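Local atomic coordinates of 11S globulin seed storage protein (PDB entry 3QAC), a protein that probably serves as a seed storage protein, a nutrient reservoir of the 11S globulin family that assembles from two-cupin subunits. Residues L63-T68 with Y182-P187. Numbering follows the deposited sequence.
Sequences LLPSFT and YLAGKP
Ser66 and Tyr182 form an antiparallel non-hydrogen-bonded pair with CA atoms 4.0 Å apart, and one step further Leu183 N donates to Pro65 O (2.8 Å, 159° at the hydrogen); beyond this the backbones diverge, Leu64 CA and Ala184 CA lying 6.2 Å apart. The Tyr182 ring, with CG anti to its own carbonyl carbon (chi1 -83°), presents a face to Ser66 CB, which makes a CH-pi contact 3.6 Å from the ring centroid and 17° off the normal. Pro187 CB lies over the opposite face, toward the rim, while the Tyr182 OH is hydrogen-bonded to Glu190 OE2 and Asn243 ND2. An alanine in place of Tyr182 would probably leave Ser66 CB and Pro187 without the ring between them and Glu190 without its hydroxyl partner. Leu183 CB packs on Pro65 CB at 3.9 Å, and its CG meets the edge of the Phe67 ring. Gly185, at a positive phi, lets Leu64 CD1 lie 3.8 Å from its CA. Within the N-terminal cupin domain, strand 61-68 also pairs with strands 147-151 and 244-246, while Tyr430 and Ile429 of a neighbouring subunit pack against Ala184, Leu64 and Pro65.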
ATOM      1  N   LEU A  63     -10.294 -26.758  16.555  1.00 45.82           N
ATOM      2  CA  LEU A  63      -9.221 -25.785  16.378  1.00 41.17           C
ATOM      3  C   LEU A  63      -9.496 -24.633  17.318  1.00 43.96           C
ATOM      4  O   LEU A  63     -10.485 -23.916  17.144  1.00 46.43           O
ATOM      5  CB  LEU A  63      -9.167 -25.283  14.941  1.00 41.64           C
ATOM      6  CG  LEU A  63      -8.143 -24.195  14.595  1.00 42.47           C
ATOM      7  CD1 LEU A  63      -6.688 -24.709  14.721  1.00 39.87           C
ATOM      8  CD2 LEU A  63      -8.415 -23.611  13.186  1.00 34.93           C
ATOM      9  N   LEU A  64      -8.638 -24.478  18.326  1.00 39.74           N
ATOM     10  CA  LEU A  64      -8.824 -23.460  19.352  1.00 41.50           C
ATOM     11  C   LEU A  64      -8.917 -22.077  18.709  1.00 42.51           C
ATOM     12  O   LEU A  64      -8.369 -21.850  17.639  1.00 43.04           O
ATOM     13  CB  LEU A  64      -7.673 -23.501  20.364  1.00 44.79           C
ATOM     14  CG  LEU A  64      -7.368 -24.838  21.062  1.00 43.09           C
ATOM     15  CD1 LEU A  64      -6.092 -24.747  21.849  1.00 45.35           C
ATOM     16  CD2 LEU A  64      -8.489 -25.253  21.976  1.00 45.93           C
ATOM     17  N   PRO A  65      -9.634 -21.151  19.348  1.00 40.54           N
ATOM     18  CA  PRO A  65      -9.681 -19.806  18.791  1.00 40.13           C
ATOM     19  C   PRO A  65      -8.297 -19.167  18.698  1.00 43.16           C
ATOM     20  O   PRO A  65      -7.497 -19.228  19.640  1.00 37.95           O
ATOM     21  CB  PRO A  65     -10.540 -19.041  19.802  1.00 39.61           C
ATOM     22  CG  PRO A  65     -10.631 -19.937  21.012  1.00 41.48           C
ATOM     23  CD  PRO A  65     -10.603 -21.309  20.440  1.00 45.88           C
ATOM     24  N   SER A  66      -8.034 -18.542  17.561  1.00 37.26           N
ATOM     25  CA  SER A  66      -6.846 -17.732  17.411  1.00 37.67           C
ATOM     26  C   SER A  66      -7.110 -16.614  16.415  1.00 40.05           C
ATOM     27  O   SER A  66      -8.171 -16.556  15.779  1.00 37.77           O
ATOM     28  CB  SER A  66      -5.685 -18.582  16.907  1.00 39.50           C
ATOM     29  OG  SER A  66      -5.880 -18.929  15.543  1.00 34.12           O
ATOM     30  N   PHE A  67      -6.136 -15.727  16.283  1.00 36.89           N
ATOM     31  CA  PHE A  67      -6.142 -14.767  15.196  1.00 38.29           C
ATOM     32  C   PHE A  67      -4.715 -14.559  14.708  1.00 36.41           C
ATOM     33  O   PHE A  67      -3.770 -14.906  15.385  1.00 39.70           O
ATOM     34  CB  PHE A  67      -6.783 -13.445  15.622  1.00 33.19           C
ATOM     35  CG  PHE A  67      -6.266 -12.894  16.934  1.00 37.12           C
ATOM     36  CD1 PHE A  67      -6.775 -13.344  18.148  1.00 34.13           C
ATOM     37  CD2 PHE A  67      -5.294 -11.906  16.952  1.00 35.48           C
ATOM     38  CE1 PHE A  67      -6.326 -12.818  19.345  1.00 36.38           C
ATOM     39  CE2 PHE A  67      -4.834 -11.376  18.153  1.00 33.62           C
ATOM     40  CZ  PHE A  67      -5.354 -11.830  19.348  1.00 36.18           C
ATOM     41  N   THR A  68      -4.571 -14.001  13.514  1.00 38.22           N
ATOM     42  CA  THR A  68      -3.265 -13.665  12.991  1.00 36.22           C
ATOM     43  C   THR A  68      -3.389 -12.295  12.376  1.00 35.34           C
ATOM     44  O   THR A  68      -4.456 -11.930  11.887  1.00 36.69           O
ATOM     45  CB  THR A  68      -2.748 -14.714  11.962  1.00 37.79           C
ATOM     46  OG1 THR A  68      -1.544 -14.240  11.342  1.00 30.89           O
ATOM     47  CG2 THR A  68      -3.794 -15.004  10.893  1.00 33.85           C
ATOM     48  N   TYR A 182      -3.124 -17.159  20.010  1.00 40.52           N
ATOM     49  CA  TYR A 182      -4.194 -18.070  20.422  1.00 40.63           C
ATOM     50  C   TYR A 182      -4.898 -17.573  21.674  1.00 44.05           C
ATOM     51  O   TYR A 182      -4.314 -16.864  22.508  1.00 41.53           O
ATOM     52  CB  TYR A 182      -3.673 -19.490  20.663  1.00 41.04           C
ATOM     53  CG  TYR A 182      -3.549 -20.321  19.410  1.00 38.65           C
ATOM     54  CD1 TYR A 182      -2.406 -20.279  18.633  1.00 37.96           C
ATOM     55  CD2 TYR A 182      -4.580 -21.134  18.999  1.00 38.08           C
ATOM     56  CE1 TYR A 182      -2.290 -21.047  17.483  1.00 40.37           C
ATOM     57  CE2 TYR A 182      -4.481 -21.896  17.852  1.00 38.79           C
ATOM     58  CZ  TYR A 182      -3.333 -21.859  17.097  1.00 40.95           C
ATOM     59  OH  TYR A 182      -3.242 -22.628  15.946  1.00 32.16           O
ATOM     60  N   LEU A 183      -6.162 -17.961  21.788  1.00 41.01           N
ATOM     61  CA  LEU A 183      -7.024 -17.487  22.857  1.00 44.06           C
ATOM     62  C   LEU A 183      -7.265 -18.568  23.893  1.00 43.15           C
ATOM     63  O   LEU A 183      -8.037 -18.376  24.825  1.00 47.83           O
ATOM     64  CB  LEU A 183      -8.347 -17.029  22.262  1.00 38.51           C
ATOM     65  CG  LEU A 183      -8.178 -15.651  21.645  1.00 38.72           C
ATOM     66  CD1 LEU A 183      -9.352 -15.295  20.755  1.00 44.47           C
ATOM     67  CD2 LEU A 183      -8.019 -14.657  22.781  1.00 41.83           C
ATOM     68  N   ALA A 184      -6.609 -19.704  23.709  1.00 39.55           N
ATOM     69  CA  ALA A 184      -6.769 -20.840  24.604  1.00 48.41           C
ATOM     70  C   ALA A 184      -5.664 -21.858  24.345  1.00 45.34           C
ATOM     71  O   ALA A 184      -5.046 -21.861  23.282  1.00 45.43           O
ATOM     72  CB  ALA A 184      -8.158 -21.490  24.403  1.00 44.25           C
ATOM     73  N   GLY A 185      -5.419 -22.722  25.319  1.00 46.40           N
ATOM     74  CA  GLY A 185      -4.477 -23.813  25.154  1.00 48.36           C
ATOM     75  C   GLY A 185      -3.031 -23.405  25.341  1.00 51.45           C
ATOM     76  O   GLY A 185      -2.728 -22.297  25.783  1.00 54.13           O
ATOM     77  N   LYS A 186      -2.128 -24.313  25.008  1.00 52.08           N
ATOM     78  CA  LYS A 186      -0.707 -24.009  25.037  1.00 57.33           C
ATOM     79  C   LYS A 186      -0.096 -24.497  23.727  1.00 54.92           C
ATOM     80  O   LYS A 186       0.651 -25.471  23.708  1.00 48.96           O
ATOM     81  CB  LYS A 186      -0.037 -24.677  26.236  1.00 59.21           C
ATOM     82  CG  LYS A 186       1.358 -24.145  26.535  1.00 65.30           C
ATOM     83  CD  LYS A 186       2.117 -25.063  27.503  1.00 74.25           C
ATOM     84  CE  LYS A 186       3.630 -24.742  27.546  1.00 76.25           C
ATOM     85  NZ  LYS A 186       4.492 -25.599  26.664  1.00 58.96           N
ATOM     86  N   PRO A 187      -0.441 -23.818  22.620  1.00 52.27           N
ATOM     87  CA  PRO A 187      -0.080 -24.171  21.243  1.00 52.62           C
ATOM     88  C   PRO A 187       1.396 -23.963  20.941  1.00 49.48           C
ATOM     89  O   PRO A 187       2.004 -23.020  21.449  1.00 52.17           O
ATOM     90  CB  PRO A 187      -0.904 -23.180  20.419  1.00 52.74           C
ATOM     91  CG  PRO A 187      -1.045 -22.012  21.308  1.00 51.64           C
ATOM     92  CD  PRO A 187      -1.287 -22.616  22.654  1.00 52.41           C
TER